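Local structure of STIV B116 (2J85) at residues 2-14 with 36-49. The protein probably binds DNA, as a small protein of a family highly conserved among diverse viruses of Crenarchaea, and assembles from two copies. Residues are numbered along the deposited sequence; the frame is centred on the assembly and turned at random.
Sequences GKVFLTNAFSINM and LELRLEDGTLINAI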
ATOM      1  N   GLY A   2      20.258   6.066   6.758  1.00 35.03           N
ATOM      2  CA  GLY A   2      19.631   6.391   5.437  1.00 34.79           C
ATOM      3  C   GLY A   2      18.564   7.467   5.549  1.00 34.29           C
ATOM      4  O   GLY A   2      18.482   8.160   6.546  1.00 34.55           O
ATOM      5  N   LYS A   3      17.735   7.585   4.521  1.00 33.53           N
ATOM      6  CA  LYS A   3      16.663   8.564   4.499  1.00 32.93           C
ATOM      7  C   LYS A   3      15.433   8.069   5.278  1.00 31.85           C
ATOM      8  O   LYS A   3      15.237   6.853   5.481  1.00 31.06           O
ATOM      9  CB  LYS A   3      16.277   8.878   3.051  1.00 33.30           C
ATOM     10  CG  LYS A   3      17.485   8.989   2.079  1.00 33.76           C
ATOM     11  CD  LYS A   3      17.137   9.696   0.763  1.00 34.51           C
ATOM     12  CE  LYS A   3      17.989   9.212  -0.450  1.00 35.16           C
ATOM     13  NZ  LYS A   3      17.310   8.073  -1.171  1.00 36.86           N
ATOM     14  N   VAL A   4      14.622   9.023   5.727  1.00 30.48           N
ATOM     15  CA  VAL A   4      13.338   8.728   6.343  1.00 29.70           C
ATOM     16  C   VAL A   4      12.223   9.507   5.639  1.00 29.72           C
ATOM     17  O   VAL A   4      12.077  10.719   5.807  1.00 30.64           O
ATOM     18  CB  VAL A   4      13.350   9.051   7.831  1.00 29.65           C
ATOM     19  CG1 VAL A   4      12.029   8.666   8.441  1.00 30.25           C
ATOM     20  CG2 VAL A   4      14.510   8.340   8.521  1.00 26.82           C
ATOM     21  N   PHE A   5      11.432   8.811   4.838  1.00 28.97           N
ATOM     22  CA  PHE A   5      10.356   9.460   4.121  1.00 28.33           C
ATOM     23  C   PHE A   5       9.110   9.651   4.988  1.00 28.25           C
ATOM     24  O   PHE A   5       8.631   8.709   5.633  1.00 28.69           O
ATOM     25  CB  PHE A   5      10.024   8.644   2.878  1.00 28.35           C
ATOM     26  CG  PHE A   5      11.163   8.555   1.895  1.00 27.51           C
ATOM     27  CD1 PHE A   5      12.046   7.475   1.922  1.00 27.39           C
ATOM     28  CD2 PHE A   5      11.356   9.546   0.957  1.00 25.94           C
ATOM     29  CE1 PHE A   5      13.089   7.381   1.003  1.00 27.91           C
ATOM     30  CE2 PHE A   5      12.400   9.457   0.026  1.00 26.31           C
ATOM     31  CZ  PHE A   5      13.266   8.390   0.055  1.00 26.57           C
ATOM     32  N   LEU A   6       8.590  10.874   5.010  1.00 27.80           N
ATOM     33  CA  LEU A   6       7.306  11.151   5.616  1.00 27.33           C
ATOM     34  C   LEU A   6       6.224  11.086   4.532  1.00 27.58           C
ATOM     35  O   LEU A   6       6.241  11.865   3.577  1.00 26.81           O
ATOM     36  CB  LEU A   6       7.320  12.529   6.258  1.00 27.58           C
ATOM     37  CG  LEU A   6       6.011  12.913   6.943  1.00 27.97           C
ATOM     38  CD1 LEU A   6       5.787  11.977   8.160  1.00 28.67           C
ATOM     39  CD2 LEU A   6       6.015  14.384   7.326  1.00 27.25           C
ATOM     40  N   THR A   7       5.284  10.155   4.688  1.00 27.87           N
ATOM     41  CA  THR A   7       4.264   9.892   3.673  1.00 28.08           C
ATOM     42  C   THR A   7       2.896   9.747   4.321  1.00 28.44           C
ATOM     43  O   THR A   7       2.783   9.378   5.500  1.00 27.77           O
ATOM     44  CB  THR A   7       4.540   8.572   2.876  1.00 27.73           C
ATOM     45  OG1 THR A   7       4.343   7.450   3.731  1.00 27.00           O
ATOM     46  CG2 THR A   7       5.942   8.516   2.382  1.00 28.38           C
ATOM     47  N   ASN A   8       1.868  10.018   3.516  1.00 29.12           N
ATOM     48  CA  ASN A   8       0.495   9.773   3.914  1.00 29.84           C
ATOM     49  C   ASN A   8      -0.059   8.477   3.327  1.00 30.00           C
ATOM     50  O   ASN A   8      -1.251   8.217   3.425  1.00 30.17           O
ATOM     51  CB  ASN A   8      -0.390  10.962   3.557  1.00 30.58           C
ATOM     52  CG  ASN A   8      -0.656  11.088   2.077  1.00 32.01           C
ATOM     53  OD1 ASN A   8      -0.265  10.239   1.286  1.00 36.51           O
ATOM     54  ND2 ASN A   8      -1.322  12.170   1.695  1.00 35.21           N
ATOM     55  N   ALA A   9       0.826   7.669   2.741  1.00 30.30           N
ATOM     56  CA  ALA A   9       0.470   6.386   2.162  1.00 30.72           C
ATOM     57  C   ALA A   9       1.643   5.415   2.186  1.00 30.66           C
ATOM     58  O   ALA A   9       2.791   5.830   2.228  1.00 31.00           O
ATOM     59  CB  ALA A   9      -0.017   6.592   0.714  1.00 30.63           C
ATOM     60  N   PHE A  10       1.350   4.118   2.164  1.00 30.86           N
ATOM     61  CA  PHE A  10       2.359   3.118   1.837  1.00 30.31           C
ATOM     62  C   PHE A  10       1.937   2.329   0.598  1.00 30.07           C
ATOM     63  O   PHE A  10       0.807   1.837   0.505  1.00 28.78           O
ATOM     64  CB  PHE A  10       2.643   2.121   2.958  1.00 30.96           C
ATOM     65  CG  PHE A  10       3.677   1.098   2.567  1.00 30.55           C
ATOM     66  CD1 PHE A  10       4.965   1.488   2.286  1.00 31.72           C
ATOM     67  CD2 PHE A  10       3.328  -0.217   2.361  1.00 33.18           C
ATOM     68  CE1 PHE A  10       5.900   0.579   1.866  1.00 31.99           C
ATOM     69  CE2 PHE A  10       4.269  -1.147   1.926  1.00 33.29           C
ATOM     70  CZ  PHE A  10       5.547  -0.750   1.680  1.00 31.51           C
ATOM     71  N   SER A  11       2.895   2.173  -0.317  1.00 29.47           N
ATOM     72  CA  SER A  11       2.668   1.473  -1.559  1.00 28.98           C
ATOM     73  C   SER A  11       3.895   0.663  -1.911  1.00 28.32           C
ATOM     74  O   SER A  11       5.016   1.092  -1.671  1.00 27.60           O
ATOM     75  CB  SER A  11       2.362   2.478  -2.676  1.00 28.75           C
ATOM     76  OG  SER A  11       2.476   1.856  -3.933  1.00 29.70           O
ATOM     77  N   ILE A  12       3.649  -0.522  -2.469  1.00 28.31           N
ATOM     78  CA  ILE A  12       4.662  -1.369  -3.116  1.00 28.07           C
ATOM     79  C   ILE A  12       5.518  -0.600  -4.129  1.00 28.47           C
ATOM     80  O   ILE A  12       6.680  -0.918  -4.307  1.00 27.91           O
ATOM     81  CB  ILE A  12       3.987  -2.609  -3.837  1.00 28.18           C
ATOM     82  CG1 ILE A  12       3.461  -3.605  -2.795  1.00 27.94           C
ATOM     83  CG2 ILE A  12       4.973  -3.296  -4.817  1.00 26.89           C
ATOM     84  CD1 ILE A  12       3.033  -4.932  -3.357  1.00 27.19           C
ATOM     85  N   ASN A  13       4.936   0.403  -4.785  1.00 29.78           N
ATOM     86  CA  ASN A  13       5.688   1.339  -5.654  1.00 31.05           C
ATOM     87  C   ASN A  13       6.809   2.135  -4.966  1.00 32.16           C
ATOM     88  O   ASN A  13       7.684   2.663  -5.638  1.00 31.85           O
ATOM     89  CB  ASN A  13       4.733   2.345  -6.333  1.00 31.04           C
ATOM     90  CG  ASN A  13       3.768   1.671  -7.328  1.00 31.43           C
ATOM     91  OD1 ASN A  13       4.103   0.676  -7.984  1.00 28.32           O
ATOM     92  ND2 ASN A  13       2.557   2.215  -7.423  1.00 30.83           N
HETATM   93  N   MSE A  14       6.793   2.212  -3.640  1.00 33.28           N
HETATM   94  CA  MSE A  14       7.866   2.874  -2.937  1.00 35.72           C
HETATM   95  C   MSE A  14       9.103   2.017  -2.740  1.00 34.83           C
HETATM   96  O   MSE A  14      10.108   2.497  -2.203  1.00 33.75           O
HETATM   97  CB  MSE A  14       7.377   3.373  -1.593  1.00 35.62           C
HETATM   98  CG  MSE A  14       6.289   4.393  -1.743  1.00 37.11           C
HETATM   99 SE   MSE A  14       5.497   4.793  -0.025  1.00 43.58          SE
HETATM  100  CE  MSE A  14       4.135   6.056  -0.633  1.00 36.04           C
ATOM    101  N   LEU A  36       9.497  11.842  14.016  1.00 24.45           N
ATOM    102  CA  LEU A  36       9.495  12.902  13.022  1.00 24.91           C
ATOM    103  C   LEU A  36      10.390  14.071  13.434  1.00 25.60           C
ATOM    104  O   LEU A  36      11.234  14.527  12.658  1.00 26.35           O
ATOM    105  CB  LEU A  36       8.072  13.371  12.809  1.00 25.11           C
ATOM    106  CG  LEU A  36       7.852  14.625  11.996  1.00 25.25           C
ATOM    107  CD1 LEU A  36       8.483  14.417  10.632  1.00 26.03           C
ATOM    108  CD2 LEU A  36       6.358  14.936  11.936  1.00 24.90           C
ATOM    109  N   GLU A  37      10.234  14.535  14.662  1.00 25.79           N
ATOM    110  CA  GLU A  37      11.087  15.603  15.189  1.00 26.17           C
ATOM    111  C   GLU A  37      12.556  15.215  15.176  1.00 25.42           C
ATOM    112  O   GLU A  37      13.395  16.006  14.773  1.00 25.76           O
ATOM    113  CB  GLU A  37      10.644  15.994  16.602  1.00 26.16           C
ATOM    114  CG  GLU A  37       9.319  16.728  16.609  1.00 28.50           C
ATOM    115  CD  GLU A  37       8.524  16.556  17.921  1.00 31.82           C
ATOM    116  OE1 GLU A  37       9.100  16.115  18.942  1.00 31.14           O
ATOM    117  OE2 GLU A  37       7.311  16.878  17.910  1.00 34.41           O
ATOM    118  N   LEU A  38      12.858  14.001  15.622  1.00 25.43           N
ATOM    119  CA  LEU A  38      14.226  13.461  15.567  1.00 25.25           C
ATOM    120  C   LEU A  38      14.811  13.478  14.156  1.00 25.20           C
ATOM    121  O   LEU A  38      15.950  13.868  13.944  1.00 25.32           O
ATOM    122  CB  LEU A  38      14.253  12.025  16.106  1.00 25.14           C
ATOM    123  CG  LEU A  38      15.645  11.399  16.354  1.00 27.09           C
ATOM    124  CD1 LEU A  38      16.512  12.282  17.284  1.00 24.28           C
ATOM    125  CD2 LEU A  38      15.552   9.924  16.892  1.00 25.27           C
ATOM    126  N   ARG A  39      14.033  13.056  13.176  1.00 25.66           N
ATOM    127  CA  ARG A  39      14.546  13.023  11.805  1.00 26.09           C
ATOM    128  C   ARG A  39      14.600  14.398  11.153  1.00 26.18           C
ATOM    129  O   ARG A  39      15.381  14.611  10.248  1.00 25.40           O
ATOM    130  CB  ARG A  39      13.741  12.031  10.975  1.00 26.43           C
ATOM    131  CG  ARG A  39      13.762  10.628  11.546  1.00 26.88           C
ATOM    132  CD  ARG A  39      15.132  10.251  12.068  1.00 28.92           C
ATOM    133  NE  ARG A  39      15.124   8.917  12.629  1.00 30.79           N
ATOM    134  CZ  ARG A  39      16.154   8.378  13.281  1.00 33.06           C
ATOM    135  NH1 ARG A  39      17.286   9.052  13.432  1.00 33.22           N
ATOM    136  NH2 ARG A  39      16.063   7.134  13.756  1.00 32.18           N
ATOM    137  N   LEU A  40      13.806  15.342  11.645  1.00 27.16           N
ATOM    138  CA  LEU A  40      13.937  16.724  11.205  1.00 28.03           C
ATOM    139  C   LEU A  40      15.253  17.293  11.785  1.00 29.11           C
ATOM    140  O   LEU A  40      16.100  17.832  11.056  1.00 28.91           O
ATOM    141  CB  LEU A  40      12.693  17.551  11.604  1.00 27.43           C
ATOM    142  CG  LEU A  40      11.455  17.358  10.701  1.00 26.73           C
ATOM    143  CD1 LEU A  40      10.144  17.877  11.351  1.00 22.39           C
ATOM    144  CD2 LEU A  40      11.685  17.995   9.315  1.00 22.35           C
ATOM    145  N   GLU A  41      15.459  17.107  13.083  1.00 30.89           N
ATOM    146  CA  GLU A  41      16.699  17.584  13.731  1.00 32.16           C
ATOM    147  C   GLU A  41      17.987  17.004  13.133  1.00 32.74           C
ATOM    148  O   GLU A  41      18.982  17.731  13.010  1.00 33.37           O
ATOM    149  CB  GLU A  41      16.686  17.331  15.228  1.00 32.07           C
ATOM    150  CG  GLU A  41      16.179  18.509  16.062  1.00 36.08           C
ATOM    151  CD  GLU A  41      17.160  19.726  16.208  1.00 37.70           C
ATOM    152  OE1 GLU A  41      18.416  19.663  16.038  1.00 31.19           O
ATOM    153  OE2 GLU A  41      16.605  20.783  16.557  1.00 44.84           O
ATOM    154  N   ASP A  42      18.003  15.718  12.791  1.00 33.09           N
ATOM    155  CA  ASP A  42      19.233  15.136  12.277  1.00 34.40           C
ATOM    156  C   ASP A  42      19.335  15.251  10.754  1.00 35.12           C
ATOM    157  O   ASP A  42      20.320  14.807  10.156  1.00 35.47           O
ATOM    158  CB  ASP A  42      19.420  13.687  12.733  1.00 34.47           C
ATOM    159  CG  ASP A  42      18.472  12.725  12.050  1.00 35.25           C
ATOM    160  OD1 ASP A  42      17.850  13.075  11.024  1.00 38.41           O
ATOM    161  OD2 ASP A  42      18.331  11.610  12.562  1.00 35.78           O
ATOM    162  N   GLY A  43      18.315  15.832  10.134  1.00 35.44           N
ATOM    163  CA  GLY A  43      18.370  16.120   8.716  1.00 35.76           C
ATOM    164  C   GLY A  43      18.142  14.940   7.790  1.00 35.89           C
ATOM    165  O   GLY A  43      18.420  15.043   6.605  1.00 35.54           O
ATOM    166  N   THR A  44      17.641  13.821   8.308  1.00 36.34           N
ATOM    167  CA  THR A  44      17.451  12.642   7.468  1.00 36.34           C
ATOM    168  C   THR A  44      16.024  12.527   6.943  1.00 37.24           C
ATOM    169  O   THR A  44      15.783  11.783   5.994  1.00 37.88           O
ATOM    170  CB  THR A  44      17.886  11.320   8.172  1.00 36.53           C
ATOM    171  OG1 THR A  44      17.179  11.162   9.410  1.00 35.24           O
ATOM    172  CG2 THR A  44      19.415  11.293   8.400  1.00 33.14           C
ATOM    173  N   LEU A  45      15.084  13.275   7.520  1.00 37.32           N
ATOM    174  CA  LEU A  45      13.725  13.259   7.023  1.00 37.38           C
ATOM    175  C   LEU A  45      13.636  13.838   5.619  1.00 37.70           C
ATOM    176  O   LEU A  45      14.130  14.927   5.368  1.00 38.19           O
ATOM    177  CB  LEU A  45      12.774  14.049   7.924  1.00 37.57           C
ATOM    178  CG  LEU A  45      11.285  13.777   7.578  1.00 37.91           C
ATOM    179  CD1 LEU A  45      10.791  12.594   8.389  1.00 35.84           C
ATOM    180  CD2 LEU A  45      10.361  14.990   7.744  1.00 35.12           C
ATOM    181  N   ILE A  46      12.995  13.108   4.707  1.00 37.85           N
ATOM    182  CA  ILE A  46      12.535  13.680   3.456  1.00 37.57           C
ATOM    183  C   ILE A  46      11.028  13.697   3.542  1.00 37.31           C
ATOM    184  O   ILE A  46      10.412  12.663   3.714  1.00 37.69           O
ATOM    185  CB  ILE A  46      12.986  12.851   2.268  1.00 38.33           C
ATOM    186  CG1 ILE A  46      14.522  12.812   2.205  1.00 39.37           C
ATOM    187  CG2 ILE A  46      12.398  13.407   0.941  1.00 36.90           C
ATOM    188  CD1 ILE A  46      15.047  12.050   0.966  1.00 40.45           C
ATOM    189  N   ASN A  47      10.444  14.878   3.441  1.00 36.95           N
ATOM    190  CA  ASN A  47       9.004  15.080   3.505  1.00 37.22           C
ATOM    191  C   ASN A  47       8.401  14.870   2.131  1.00 37.29           C
ATOM    192  O   ASN A  47       8.768  15.551   1.182  1.00 36.87           O
ATOM    193  CB  ASN A  47       8.699  16.512   3.970  1.00 37.26           C
ATOM    194  CG  ASN A  47       7.229  16.842   3.929  1.00 37.96           C
ATOM    195  OD1 ASN A  47       6.369  15.967   4.117  1.00 38.31           O
ATOM    196  ND2 ASN A  47       6.920  18.121   3.687  1.00 38.88           N
ATOM    197  N   ALA A  48       7.471  13.932   2.039  1.00 37.94           N
ATOM    198  CA  ALA A  48       6.809  13.586   0.780  1.00 38.63           C
ATOM    199  C   ALA A  48       5.286  13.702   0.910  1.00 39.23           C
ATOM    200  O   ALA A  48       4.554  13.051   0.179  1.00 39.95           O
ATOM    201  CB  ALA A  48       7.200  12.162   0.365  1.00 38.34           C
ATOM    202  N   ILE A  49       4.804  14.494   1.859  1.00 40.11           N
ATOM    203  CA  ILE A  49       3.376  14.767   1.956  1.00 40.37           C
ATOM    204  C   ILE A  49       3.092  15.954   1.065  1.00 41.22           C
ATOM    205  O   ILE A  49       3.574  17.076   1.321  1.00 41.10           O
ATOM    206  CB  ILE A  49       2.929  15.029   3.400  1.00 40.73           C
ATOM    207  CG1 ILE A  49       2.880  13.690   4.164  1.00 40.63           C
ATOM    208  CG2 ILE A  49       1.557  15.699   3.420  1.00 38.96           C
ATOM    209  CD1 ILE A  49       2.785  13.832   5.637  1.00 39.81           C
TER
HETATM  210  O   HOH W   1      18.053   8.573   9.795  1.00 42.33           O
HETATM  211  O   HOH W   2       3.017  11.043   0.811  1.00 44.13           O
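A parallel strand pair at one margin of the chain's mixed sheet joins Val4, Phe5 and Leu6 to Leu45, Ile46 and Asn47. Four backbone hydrogen bonds alternate across it: Val4 N to Thr44 O (3.0 Å), Ile46 N to Val4 O (2.8 Å), Leu6 N to Ile46 O (2.9 Å) and Ala48 N to Leu6 O. Strand 80-86 flanks 4-7 on its other side, while 45-47 is outermost within this chain. Val4, Leu6 and Leu45 face helix 29-41. With CG anti to the backbone N (chi1 -179°), Leu6 brings CD2 to Leu36 CD1 (4.1 Å), and its CG meets Ile49 CD1 at 3.6 Å. Val4 CG2 packs on Arg39 CG (3.9 Å), the two side chains crossing at about a right angle. On the other face, Phe5 and Ile46 lie side by side, ring atom CE2 being 3.8 Å from Ile46 CD1. Just after Arg39 in the chain, the helix ends in a Schellman motif at Gly43, where Asp42 OD1 accepts from both N and OG1 of Thr44, and OD2 meets Arg39 NH1 in the guanidinium plane as a salt bridge. Farther along, Asn47 OD1 accepts from Ile49 N in an Asx turn, and a water links Ala48 O to Asn8 N. Strand 20-27, helix 29-41 and strand 45-47 form a beta-alpha-beta crossover, as in alpha/beta folds with a mixed sheet.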